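Local coordinates for PLP-Dependent L-Arginine Hydroxylase MppP (Streptomyces wadayamensis, PDB 6C9B), which is a pyridoxal 5'-phosphate-dependent oxidase that converts L-arginine to 4-hydroxy-2-ketoarginine and 2-ketoarginine, at residues B[92-97]-B[116-121]; B[108-113]-B[120-125]; B[153-158]-B[172-177]; B[233-236]-B[242-245]. All blocks are in the same frame, centred on the assembly; numbering follows the deposited sequence.

In the fold
The four contacts illustrate how helices are laid against the seven-stranded mixed sheet of an aminotransferase-family domain. Contacts 1 and 2 share helix 116-124, with centres about 8 Å apart: contact 1 joins it to helix 90-101, contact 2 to strand 107-112. Contact 3 follows in sequence, about 15 Å from contact 2 between centres, and sets helix 168-181 on the neighbouring strand 152-156. Phe154 of that strand packs against Met94 and Ile118, linking contacts 1 and 3. Contact 4, between strand 231-235 and helix 243-250, comes last, about 14 Å from contact 1 between centres. Contact 1 also reaches the ligand pocket and the second subunit, so sheet packing, active site and dimer interface adjoin.

Contact 1: residues B[92-97]-B[116-121]; sequences VSMEIL and DNIADL. With EGV ((4S)-5-carbamimidamido-4-hydroxy-2-oxopentanoic acid), chain F.
A buried carboxylate set against a leucine methyl marks this helix pair: Glu95 OE1 lies 3.5 Å from Leu121 CD2, the two side chains crossing at about a right angle. Glu95 OE1 accepts a hydrogen bond from Asn125, and Glu95 OE2 pairs with Arg99 of the second subunit, close to Glu95 OE2 of that same subunit. Such proximity of like charges may raise the proton affinity of the pair, an effect that Arg99 of the second subunit would probably offset.

The apolar part is carried by Met94. Its CG stands anti to the backbone N (chi1 -178°) and meets Leu121 CD1 at 3.6 Å; a bend at chi2 (72°) then turns the thioether along the interface, where Met94 CE ends 4.1 Å from Ile118 CG2. Phe154 of strand 152-156 packs on both Met94 and Ile118 and so joins the two helices to the sheet. The axes of the two short segments come within 9.8 Å and run in broadly the same direction, inclined by 30°.

One turn before Leu121, Asn117 faces the bound 4-hydroxy-2-ketoarginine. Asn117 ND2 is 3.2 Å from EGV N04 of the guanidino group, while hydrogen bonds to Ser91 and to the Asp249 carbonyl of the second subunit hold the amide. Asp116 and Asp120, on the same helix, bind magnesium in a structure of this protein, although none is bound to this chain here. Helices packed side by side on the central sheet, with pocket and partner subunit at their borders, are the arrangement of the large domain in fold-type I pyridoxal-phosphate enzymes.

Contact 2: residues B[108-113]-B[120-125]; sequences VALVHP and DLLRGN
Alongside the packing of Leu122 on Val108 and Leu110, the carbonyl oxygen Leu121 O is gripped twice by one residue. Asn125 ND2 donates to Leu121 O at 2.8 Å with an N-H...O angle of 160°, and the backbone Asn125 N donates to the same Leu121 O at 3.1 Å. The two donors arrive from opposite faces of the carbonyl plane; the oxygen lies close to the plane of the side-chain amide. Asn125 is the first residue to leave helical geometry, and its side chain thus folds back to supply a second donor to the last turn.

Against the strand the interaction is wholly apolar and rests on a single methyl. Leu122 CD1 sits 4.2 Å from Val108 CG1 and 4.3 Å from Leu110 CD2, reaching two residues that project from the same face of strand 107-112. Leu129 of strand 128-133 and Met94 of helix 90-101 also pack on Leu122. Strand 107-112, helix 116-124 and strand 128-133 make up a beta-alpha-beta unit. The chemistry implies a division of labour: polar bonds close the helix end, where the same Asn125 amide also ties it to Glu95 of helix 90-101, while apolar contact at ordinary van der Waals distance alone joins helix to strand.

Contact 3: residues B[153-158]-B[172-177]; sequences VFVTTP and RRLAEQ
Leu174 reaches out from its helix and places one methyl on each of two valines. Leu174 CD2 is 3.9 Å from Val155 CG2, and Leu174 CD1 is 4.2 Å from Val153 CG1. The first torsion of the leucine (chi1 -174°) swings CG away from the backbone N, extending the side chain far enough for its forked end to span residues that project from the same face of the strand.

Around this first shell, Leu185 of the next strand and Leu142 of a nearby loop also touch Leu174. That loop is tied to the helix by polar bonds as well: Gln177 donates to the Leu142 carbonyl, and Arg173 forms a salt bridge to Asp141. A turn of helix carries a second salt bridge, in which Arg173 NH1 meets Glu176 OE1 at 3.0 Å, the oxygen lying in the guanidinium plane and using its anti lone pair. These two bridges probably restrain the guanidinium, while Gln177 CG lies over one face near the rim, 3.6 Å above the plane.

Phe154, between the valines, points away from the helix and packs on Val108 and Leu110, on the side where helix 116-124 lies. Strand 152-156, helix 168-181 and strand 184-188 form a beta-alpha-beta crossover, and helices on both faces of this strand are typical of an alpha-beta-alpha sandwich.

Contact 4: residues B[233-236]-B[242-245]; sequences LVFS and PVEK
Aromatic contact between Phe235 and the first turn of helix 243-250 involves two residues, one of them in two conformers. In the Val243 conformer described here, CG2 lies over a face of the Phe235 ring as a CH-pi contact, 4.2 Å from the ring centroid and 19° off the normal, displaced toward the rim; for the other conformer the contact is less certain. The ring owes its place to a first torsion (chi1 55°) that sets Phe235 CG between the backbone N and the carbonyl carbon.

The next interaction is van der Waals contact with an acidic side chain. The side chains of Glu244 and Phe235 cross at about a right angle, Glu244 CG and CD each 3.6 Å from Phe235 CZ. The carboxylate approaches obliquely, with its plane turned 43° from that of the ring.

Polar bonds lie outside the pair. Phe235 O accepts from Arg83, and Lys245 turns to a salt bridge with Asp249. Leu85 and Val214 of the strands flanking 231-235 also pack on Phe235.

What follows is a graded boundary: a valine that can offer a methyl to the aromatic face, then a glutamate whose CG and carboxylate lie obliquely against the CZ end, where the exposed carboxylate can probably still meet solvent.

Contact 1: residues B[92-97]-B[116-121]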
loop_
_atom_site.group_PDB
_atom_site.type_symbol
_atom_site.label_atom_id
_atom_site.label_comp_id
_atom_site.label_asym_id
_atom_site.label_seq_id
_atom_site.Cartn_x
_atom_site.Cartn_y
_atom_site.Cartn_z
ATOM N N VAL B 92 -5.179 0.548 2.572
ATOM C CA VAL B 92 -4.968 -0.809 2.055
ATOM C C VAL B 92 -5.772 -1.819 2.877
ATOM O O VAL B 92 -6.410 -2.724 2.316
ATOM C CB VAL B 92 -3.465 -1.140 2.031
ATOM C CG1 VAL B 92 -3.218 -2.632 1.776
ATOM C CG2 VAL B 92 -2.752 -0.324 0.966
ATOM N N SER B 93 -5.801 -1.657 4.200
ATOM C CA SER B 93 -6.680 -2.497 5.023
ATOM C C SER B 93 -8.122 -2.362 4.553
ATOM O O SER B 93 -8.870 -3.353 4.467
ATOM C CB SER B 93 -6.603 -2.088 6.497
ATOM O OG SER B 93 -5.281 -2.138 7.007
ATOM N N MET B 94 -8.546 -1.126 4.285
ATOM C CA MET B 94 -9.925 -0.873 3.876
ATOM C C MET B 94 -10.225 -1.492 2.507
ATOM O O MET B 94 -11.328 -1.988 2.276
ATOM C CB MET B 94 -10.182 0.641 3.877
ATOM C CG MET B 94 -11.590 1.030 3.517
ATOM S SD MET B 94 -12.676 0.602 4.892
ATOM C CE MET B 94 -14.079 0.005 3.951
ATOM N N GLU B 95 -9.268 -1.456 1.578
ATOM C CA GLU B 95 -9.460 -2.123 0.297
ATOM C C GLU B 95 -9.653 -3.618 0.502
ATOM O O GLU B 95 -10.523 -4.238 -0.123
ATOM C CB GLU B 95 -8.275 -1.853 -0.630
ATOM C CG GLU B 95 -8.292 -2.627 -1.935
ATOM C CD GLU B 95 -9.321 -2.182 -2.964
ATOM O OE1 GLU B 95 -10.121 -1.276 -2.700
ATOM O OE2 GLU B 95 -9.335 -2.770 -4.076
ATOM N N ILE B 96 -8.842 -4.208 1.372
ATOM C CA ILE B 96 -8.966 -5.633 1.670
ATOM C C ILE B 96 -10.341 -5.921 2.257
ATOM O O ILE B 96 -11.024 -6.873 1.849
ATOM C CB ILE B 96 -7.830 -6.062 2.617
ATOM C CG1 ILE B 96 -6.488 -6.009 1.889
ATOM C CG2 ILE B 96 -8.076 -7.456 3.162
ATOM C CD1 ILE B 96 -5.291 -6.036 2.825
ATOM N N LEU B 97 -10.764 -5.102 3.227
ATOM C CA LEU B 97 -12.055 -5.320 3.869
ATOM C C LEU B 97 -13.185 -5.159 2.863
ATOM O O LEU B 97 -14.163 -5.911 2.870
ATOM C CB LEU B 97 -12.223 -4.349 5.039
ATOM C CG LEU B 97 -13.579 -4.354 5.757
ATOM C CD1 LEU B 97 -13.868 -5.731 6.339
ATOM C CD2 LEU B 97 -13.632 -3.277 6.848
ATOM N N ASP B 116 -13.706 10.359 2.926
ATOM C CA ASP B 116 -14.472 9.919 1.764
ATOM C C ASP B 116 -13.892 8.670 1.133
ATOM O O ASP B 116 -14.630 7.957 0.430
ATOM C CB ASP B 116 -14.648 11.045 0.710
ATOM C CG ASP B 116 -13.328 11.507 0.026
ATOM O OD1 ASP B 116 -12.231 11.219 0.520
ATOM O OD2 ASP B 116 -13.433 12.170 -1.030
ATOM N N ASN B 117 -12.643 8.310 1.424
ATOM C CA ASN B 117 -12.140 7.157 0.709
ATOM C C ASN B 117 -12.742 5.867 1.267
ATOM O O ASN B 117 -12.802 4.876 0.533
ATOM C CB ASN B 117 -10.615 7.138 0.665
ATOM C CG ASN B 117 -9.996 6.553 1.861
ATOM O OD1 ASN B 117 -10.568 6.548 2.948
ATOM N ND2 ASN B 117 -8.772 6.067 1.686
ATOM N N ILE B 118 -13.269 5.882 2.501
ATOM C CA ILE B 118 -14.010 4.722 3.010
ATOM C C ILE B 118 -15.192 4.437 2.093
ATOM O O ILE B 118 -15.389 3.308 1.617
ATOM C CB ILE B 118 -14.468 4.953 4.463
ATOM C CG1 ILE B 118 -13.265 5.033 5.419
ATOM C CG2 ILE B 118 -15.358 3.812 4.932
ATOM C CD1 ILE B 118 -13.593 5.626 6.776
ATOM N N ALA B 119 -15.985 5.482 1.815
ATOM C CA ALA B 119 -17.137 5.337 0.932
ATOM C C ALA B 119 -16.701 4.939 -0.459
ATOM O O ALA B 119 -17.327 4.090 -1.102
ATOM C CB ALA B 119 -17.932 6.655 0.865
ATOM N N ASP B 120 -15.632 5.557 -0.956
ATOM C CA ASP B 120 -15.225 5.305 -2.333
ATOM C C ASP B 120 -14.644 3.896 -2.539
ATOM O O ASP B 120 -14.858 3.286 -3.601
ATOM C CB ASP B 120 -14.226 6.379 -2.737
ATOM C CG ASP B 120 -14.883 7.748 -2.918
ATOM O OD1 ASP B 120 -16.104 7.826 -3.141
ATOM O OD2 ASP B 120 -14.174 8.749 -2.897
ATOM N N LEU B 121 -13.957 3.352 -1.534
ATOM C CA LEU B 121 -13.443 1.994 -1.633
ATOM C C LEU B 121 -14.568 0.978 -1.515
ATOM O O LEU B 121 -14.588 -0.014 -2.244
ATOM C CB LEU B 121 -12.388 1.748 -0.563
ATOM C CG LEU B 121 -11.092 2.541 -0.779
ATOM C CD1 LEU B 121 -10.180 2.418 0.477
ATOM C CD2 LEU B 121 -10.379 2.106 -2.024
HETATM C C10 EGV F . -7.076 13.104 5.727
HETATM C C02 EGV F . -4.931 10.164 2.226
HETATM C C03 EGV F . -6.215 8.475 0.908
HETATM C C06 EGV F . -5.535 10.218 3.615
HETATM C C07 EGV F . -6.242 11.584 3.754
HETATM C C09 EGV F . -7.052 11.733 5.069
HETATM N N01 EGV F . -5.908 9.840 1.196
HETATM N N04 EGV F . -7.158 8.163 -0.102
HETATM N N05 EGV F . -5.650 7.510 1.603
HETATM O O08 EGV F . -4.545 10.112 4.556
HETATM O O11 EGV F . -7.573 13.168 6.835
HETATM O O12 EGV F . -6.607 14.114 5.167
HETATM O O13 EGV F . -7.660 10.800 5.583
#

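Contact 2: residues B[108-113]-B[120-125]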
loop_
_atom_site.group_PDB
_atom_site.type_symbol
_atom_site.label_atom_id
_atom_site.label_comp_id
_atom_site.label_asym_id
_atom_site.label_seq_id
_atom_site.Cartn_x
_atom_site.Cartn_y
_atom_site.Cartn_z
ATOM N N VAL B 108 -23.977 -1.709 2.994
ATOM C CA VAL B 108 -23.249 -1.338 4.207
ATOM C C VAL B 108 -23.839 -0.050 4.749
ATOM O O VAL B 108 -24.034 0.905 3.993
ATOM C CB VAL B 108 -21.744 -1.149 3.915
ATOM C CG1 VAL B 108 -20.963 -0.704 5.127
ATOM C CG2 VAL B 108 -21.160 -2.419 3.348
ATOM N N ALA B 109 -24.148 -0.027 6.048
ATOM C CA ALA B 109 -24.512 1.217 6.715
ATOM C C ALA B 109 -23.222 1.906 7.137
ATOM O O ALA B 109 -22.354 1.277 7.754
ATOM C CB ALA B 109 -25.420 0.935 7.912
ATOM N N LEU B 110 -23.058 3.177 6.741
ATOM C CA LEU B 110 -21.818 3.905 6.931
ATOM C C LEU B 110 -22.088 5.271 7.545
ATOM O O LEU B 110 -23.002 5.984 7.114
ATOM C CB LEU B 110 -21.085 4.095 5.602
ATOM C CG LEU B 110 -19.802 4.900 5.612
ATOM C CD1 LEU B 110 -18.724 4.272 6.470
ATOM C CD2 LEU B 110 -19.296 5.013 4.216
ATOM N N VAL B 111 -21.314 5.615 8.574
ATOM C CA VAL B 111 -21.489 6.929 9.199
ATOM C C VAL B 111 -21.252 8.038 8.173
ATOM O O VAL B 111 -20.406 7.932 7.276
ATOM C CB VAL B 111 -20.571 7.078 10.424
ATOM C CG1 VAL B 111 -19.083 7.010 10.036
ATOM C CG2 VAL B 111 -20.887 8.369 11.160
ATOM N N HIS B 112 -22.041 9.104 8.288
ATOM C CA HIS B 112 -22.034 10.195 7.330
ATOM C C HIS B 112 -22.085 11.488 8.138
ATOM O O HIS B 112 -22.972 11.644 8.985
ATOM C CB HIS B 112 -23.254 10.072 6.409
ATOM C CG HIS B 112 -23.350 11.136 5.367
ATOM N ND1 HIS B 112 -24.261 12.175 5.438
ATOM C CD2 HIS B 112 -22.672 11.307 4.210
ATOM C CE1 HIS B 112 -24.121 12.946 4.373
ATOM N NE2 HIS B 112 -23.170 12.442 3.613
ATOM N N PRO B 113 -21.155 12.428 7.932
ATOM C CA PRO B 113 -20.001 12.393 7.042
ATOM C C PRO B 113 -18.910 11.496 7.577
ATOM O O PRO B 113 -18.924 11.118 8.759
ATOM C CB PRO B 113 -19.549 13.853 7.020
ATOM C CG PRO B 113 -19.848 14.298 8.439
ATOM C CD PRO B 113 -21.176 13.654 8.757
ATOM N N ASP B 120 -15.632 5.557 -0.956
ATOM C CA ASP B 120 -15.225 5.305 -2.333
ATOM C C ASP B 120 -14.644 3.896 -2.539
ATOM O O ASP B 120 -14.858 3.286 -3.601
ATOM C CB ASP B 120 -14.226 6.379 -2.737
ATOM C CG ASP B 120 -14.883 7.748 -2.918
ATOM O OD1 ASP B 120 -16.104 7.826 -3.141
ATOM O OD2 ASP B 120 -14.174 8.749 -2.897
ATOM N N LEU B 121 -13.957 3.352 -1.534
ATOM C CA LEU B 121 -13.443 1.994 -1.633
ATOM C C LEU B 121 -14.568 0.978 -1.515
ATOM O O LEU B 121 -14.588 -0.014 -2.244
ATOM C CB LEU B 121 -12.388 1.748 -0.563
ATOM C CG LEU B 121 -11.092 2.541 -0.779
ATOM C CD1 LEU B 121 -10.180 2.418 0.477
ATOM C CD2 LEU B 121 -10.379 2.106 -2.024
ATOM N N LEU B 122 -15.564 1.260 -0.683
ATOM C CA LEU B 122 -16.696 0.348 -0.582
ATOM C C LEU B 122 -17.512 0.372 -1.861
ATOM O O LEU B 122 -17.836 -0.678 -2.440
ATOM C CB LEU B 122 -17.564 0.726 0.624
ATOM C CG LEU B 122 -17.001 0.450 2.002
ATOM C CD1 LEU B 122 -17.762 1.175 3.125
ATOM C CD2 LEU B 122 -17.007 -1.046 2.244
ATOM N N ARG B 123 -17.863 1.569 -2.324
ATOM C CA ARG B 123 -18.620 1.653 -3.563
ATOM C C ARG B 123 -17.852 1.046 -4.722
ATOM O O ARG B 123 -18.437 0.381 -5.592
ATOM C CB ARG B 123 -18.968 3.105 -3.877
ATOM C CG ARG B 123 -20.066 3.724 -3.050
ATOM C CD ARG B 123 -20.529 5.050 -3.708
ATOM N NE ARG B 123 -21.798 5.566 -3.180
ATOM C CZ ARG B 123 -21.964 6.743 -2.575
ATOM N NH1 ARG B 123 -20.945 7.584 -2.396
ATOM N NH2 ARG B 123 -23.173 7.089 -2.147
ATOM N N GLY B 124 -16.539 1.292 -4.774
ATOM C CA GLY B 124 -15.729 0.774 -5.859
ATOM C C GLY B 124 -15.686 -0.735 -5.905
ATOM O O GLY B 124 -15.456 -1.318 -6.960
ATOM N N ASN B 125 -15.882 -1.386 -4.765
ATOM C CA ASN B 125 -15.936 -2.835 -4.712
ATOM C C ASN B 125 -17.361 -3.364 -4.774
ATOM O O ASN B 125 -17.580 -4.549 -4.503
ATOM C CB ASN B 125 -15.234 -3.302 -3.448
ATOM C CG ASN B 125 -13.731 -3.277 -3.601
ATOM O OD1 ASN B 125 -13.176 -4.172 -4.234
ATOM N ND2 ASN B 125 -13.088 -2.259 -3.087
#

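Contact 3: residues B[153-158]-B[172-177]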
loop_
_atom_site.group_PDB
_atom_site.type_symbol
_atom_site.label_atom_id
_atom_site.label_comp_id
_atom_site.label_asym_id
_atom_site.label_seq_id
_atom_site.Cartn_x
_atom_site.Cartn_y
_atom_site.Cartn_z
ATOM N N VAL B 153 -22.200 -2.701 9.391
ATOM C CA VAL B 153 -22.303 -1.332 9.896
ATOM C C VAL B 153 -20.881 -0.865 10.108
ATOM O O VAL B 153 -20.101 -1.559 10.766
ATOM C CB VAL B 153 -23.091 -1.275 11.216
ATOM C CG1 VAL B 153 -23.087 0.137 11.777
ATOM C CG2 VAL B 153 -24.525 -1.761 11.030
ATOM N N PHE B 154 -20.524 0.272 9.509
ATOM C CA PHE B 154 -19.148 0.769 9.529
ATOM C C PHE B 154 -19.106 2.121 10.231
ATOM O O PHE B 154 -19.764 3.075 9.785
ATOM C CB PHE B 154 -18.615 0.894 8.111
ATOM C CG PHE B 154 -17.130 1.111 8.041
ATOM C CD1 PHE B 154 -16.563 2.316 8.448
ATOM C CD2 PHE B 154 -16.313 0.146 7.548
ATOM C CE1 PHE B 154 -15.187 2.503 8.374
ATOM C CE2 PHE B 154 -14.952 0.343 7.460
ATOM C CZ PHE B 154 -14.395 1.519 7.893
ATOM N N VAL B 155 -18.302 2.218 11.299
ATOM C CA VAL B 155 -18.213 3.441 12.095
ATOM C C VAL B 155 -16.757 3.871 12.207
ATOM O O VAL B 155 -15.893 3.087 12.618
ATOM C CB VAL B 155 -18.808 3.268 13.504
ATOM C CG1 VAL B 155 -18.675 4.589 14.316
ATOM C CG2 VAL B 155 -20.267 2.863 13.430
ATOM N N THR B 156 -16.496 5.114 11.837
ATOM C CA THR B 156 -15.207 5.749 12.057
ATOM C C THR B 156 -15.267 6.438 13.414
ATOM O O THR B 156 -16.154 7.270 13.647
ATOM C CB THR B 156 -14.962 6.757 10.939
ATOM O OG1 THR B 156 -15.127 6.109 9.669
ATOM C CG2 THR B 156 -13.559 7.365 11.027
ATOM N N THR B 157 -14.363 6.072 14.328
ATOM C CA THR B 157 -14.392 6.662 15.668
ATOM C C THR B 157 -12.990 6.732 16.254
ATOM O O THR B 157 -12.275 5.721 16.305
ATOM C CB THR B 157 -15.325 5.899 16.618
ATOM O OG1 THR B 157 -15.245 6.513 17.913
ATOM C CG2 THR B 157 -14.951 4.403 16.731
ATOM N N PRO B 158 -12.540 7.924 16.675
ATOM C CA PRO B 158 -13.170 9.238 16.503
ATOM C C PRO B 158 -13.398 9.530 15.046
ATOM O O PRO B 158 -12.602 9.132 14.179
ATOM C CB PRO B 158 -12.159 10.205 17.125
ATOM C CG PRO B 158 -11.356 9.354 18.055
ATOM C CD PRO B 158 -11.250 8.031 17.360
ATOM N N ARG B 172 -21.262 -0.733 22.843
ATOM C CA ARG B 172 -21.785 -1.982 23.392
ATOM C C ARG B 172 -23.141 -2.300 22.793
ATOM O O ARG B 172 -23.389 -3.426 22.341
ATOM C CB ARG B 172 -21.873 -1.893 24.926
ATOM C CG ARG B 172 -22.515 -3.122 25.566
ATOM C CD ARG B 172 -22.482 -3.027 27.098
ATOM N NE ARG B 172 -21.099 -2.929 27.560
ATOM C CZ ARG B 172 -20.531 -1.846 28.095
ATOM N NH1 ARG B 172 -19.251 -1.899 28.445
ATOM N NH2 ARG B 172 -21.221 -0.725 28.301
ATOM N N ARG B 173 -24.038 -1.311 22.767
ATOM C CA ARG B 173 -25.370 -1.556 22.224
ATOM C C ARG B 173 -25.315 -1.886 20.735
ATOM O O ARG B 173 -26.023 -2.784 20.259
ATOM C CB ARG B 173 -26.272 -0.351 22.471
ATOM C CG ARG B 173 -27.693 -0.560 21.973
ATOM C CD ARG B 173 -28.415 -1.677 22.766
ATOM N NE ARG B 173 -29.568 -2.201 22.040
ATOM C CZ ARG B 173 -29.951 -3.478 22.019
ATOM N NH1 ARG B 173 -29.274 -4.419 22.680
ATOM N NH2 ARG B 173 -31.024 -3.818 21.314
ATOM N N LEU B 174 -24.482 -1.176 19.982
ATOM C CA LEU B 174 -24.366 -1.445 18.551
ATOM C C LEU B 174 -23.821 -2.851 18.300
ATOM O O LEU B 174 -24.293 -3.566 17.412
ATOM C CB LEU B 174 -23.460 -0.384 17.930
ATOM C CG LEU B 174 -23.297 -0.365 16.421
ATOM C CD1 LEU B 174 -24.630 -0.170 15.718
ATOM C CD2 LEU B 174 -22.360 0.785 16.050
ATOM N N ALA B 175 -22.805 -3.257 19.061
ATOM C CA ALA B 175 -22.276 -4.605 18.902
ATOM C C ALA B 175 -23.314 -5.661 19.288
ATOM O O ALA B 175 -23.405 -6.716 18.647
ATOM C CB ALA B 175 -21.003 -4.771 19.725
ATOM N N GLU B 176 -24.105 -5.406 20.336
ATOM C CA GLU B 176 -25.190 -6.325 20.668
ATOM C C GLU B 176 -26.206 -6.417 19.534
ATOM O O GLU B 176 -26.663 -7.514 19.206
ATOM C CB GLU B 176 -25.876 -5.899 21.958
ATOM C CG GLU B 176 -24.998 -6.028 23.189
ATOM C CD GLU B 176 -25.646 -5.431 24.423
ATOM O OE1 GLU B 176 -26.760 -4.873 24.326
ATOM O OE2 GLU B 176 -25.030 -5.498 25.499
ATOM N N GLN B 177 -26.590 -5.269 18.944
ATOM C CA GLN B 177 -27.519 -5.266 17.817
ATOM C C GLN B 177 -26.959 -6.046 16.632
ATOM O O GLN B 177 -27.687 -6.842 16.016
ATOM C CB GLN B 177 -27.858 -3.841 17.381
ATOM C CG GLN B 177 -28.613 -2.980 18.394
ATOM C CD GLN B 177 -29.257 -1.829 17.710
ATOM O OE1 GLN B 177 -28.624 -0.760 17.492
ATOM N NE2 GLN B 177 -30.501 -2.040 17.282
#

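Contact 4: residues B[233-236]-B[242-245]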
loop_
_atom_site.group_PDB
_atom_site.type_symbol
_atom_site.label_atom_id
_atom_site.label_comp_id
_atom_site.label_asym_id
_atom_site.label_seq_id
_atom_site.Cartn_x
_atom_site.Cartn_y
_atom_site.Cartn_z
ATOM N N LEU B 233 -5.291 -4.479 10.571
ATOM C CA LEU B 233 -6.604 -5.063 10.303
ATOM C C LEU B 233 -6.803 -6.197 11.291
ATOM O O LEU B 233 -6.095 -7.210 11.233
ATOM C CB LEU B 233 -6.679 -5.535 8.852
ATOM C CG LEU B 233 -7.995 -6.049 8.280
ATOM C CD1 LEU B 233 -9.099 -5.127 8.499
ATOM C CD2 LEU B 233 -7.817 -6.331 6.769
ATOM N N VAL B 234 -7.706 -5.980 12.250
ATOM C CA VAL B 234 -7.981 -6.910 13.333
ATOM C C VAL B 234 -9.387 -7.456 13.126
ATOM O O VAL B 234 -10.302 -6.686 12.826
ATOM C CB VAL B 234 -7.864 -6.223 14.712
ATOM C CG1 VAL B 234 -7.784 -7.259 15.807
ATOM C CG2 VAL B 234 -6.666 -5.256 14.791
ATOM N N PHE B 235 -9.561 -8.778 13.239
ATOM C CA PHE B 235 -10.857 -9.384 12.935
ATOM C C PHE B 235 -11.199 -10.452 13.970
ATOM O O PHE B 235 -10.319 -11.089 14.551
ATOM C CB PHE B 235 -10.859 -9.982 11.520
ATOM C CG PHE B 235 -9.749 -10.973 11.294
ATOM C CD1 PHE B 235 -8.486 -10.541 10.877
ATOM C CD2 PHE B 235 -9.939 -12.321 11.536
ATOM C CE1 PHE B 235 -7.475 -11.443 10.695
ATOM C CE2 PHE B 235 -8.908 -13.224 11.357
ATOM C CZ PHE B 235 -7.681 -12.788 10.937
ATOM N N SER B 236 -12.494 -10.612 14.205
ATOM C CA SER B 236 -12.998 -11.679 15.058
ATOM C C SER B 236 -12.748 -13.032 14.403
ATOM O O SER B 236 -12.653 -13.152 13.180
ATOM C CB SER B 236 -14.491 -11.468 15.325
ATOM O OG SER B 236 -15.288 -11.552 14.146
ATOM N N PRO B 242 -13.325 -13.258 3.626
ATOM C CA PRO B 242 -11.993 -13.739 3.216
ATOM C C PRO B 242 -10.873 -12.726 3.364
ATOM O O PRO B 242 -10.034 -12.589 2.463
ATOM C CB PRO B 242 -12.215 -14.109 1.742
ATOM C CG PRO B 242 -13.270 -13.160 1.301
ATOM C CD PRO B 242 -14.195 -13.024 2.458
ATOM N N VAL B 243 -10.816 -12.030 4.503
ATOM C CA VAL B 243 -9.813 -10.978 4.680
ATOM C C VAL B 243 -8.402 -11.563 4.681
ATOM O O VAL B 243 -7.464 -10.934 4.198
ATOM C CB VAL B 243 -10.078 -10.161 5.964
ATOM C CG1 VAL B 243 -11.354 -9.310 5.798
ATOM C CG2 VAL B 243 -10.154 -11.065 7.210
ATOM N N GLU B 244 -8.211 -12.750 5.257
ATOM C CA GLU B 244 -6.860 -13.308 5.289
ATOM C C GLU B 244 -6.354 -13.665 3.892
ATOM O O GLU B 244 -5.178 -13.447 3.569
ATOM C CB GLU B 244 -6.827 -14.536 6.198
ATOM C CG GLU B 244 -6.949 -14.171 7.657
ATOM C CD GLU B 244 -7.298 -15.370 8.507
ATOM O OE1 GLU B 244 -8.467 -15.816 8.481
ATOM O OE2 GLU B 244 -6.385 -15.874 9.176
ATOM N N LYS B 245 -7.219 -14.253 3.063
ATOM C CA LYS B 245 -6.831 -14.634 1.705
ATOM C C LYS B 245 -6.555 -13.405 0.853
ATOM O O LYS B 245 -5.530 -13.341 0.168
ATOM C CB LYS B 245 -7.924 -15.497 1.075
ATOM C CG LYS B 245 -7.805 -15.740 -0.436
ATOM C CD LYS B 245 -6.472 -16.329 -0.880
ATOM C CE LYS B 245 -6.575 -16.879 -2.313
ATOM N NZ LYS B 245 -5.390 -16.592 -3.175
#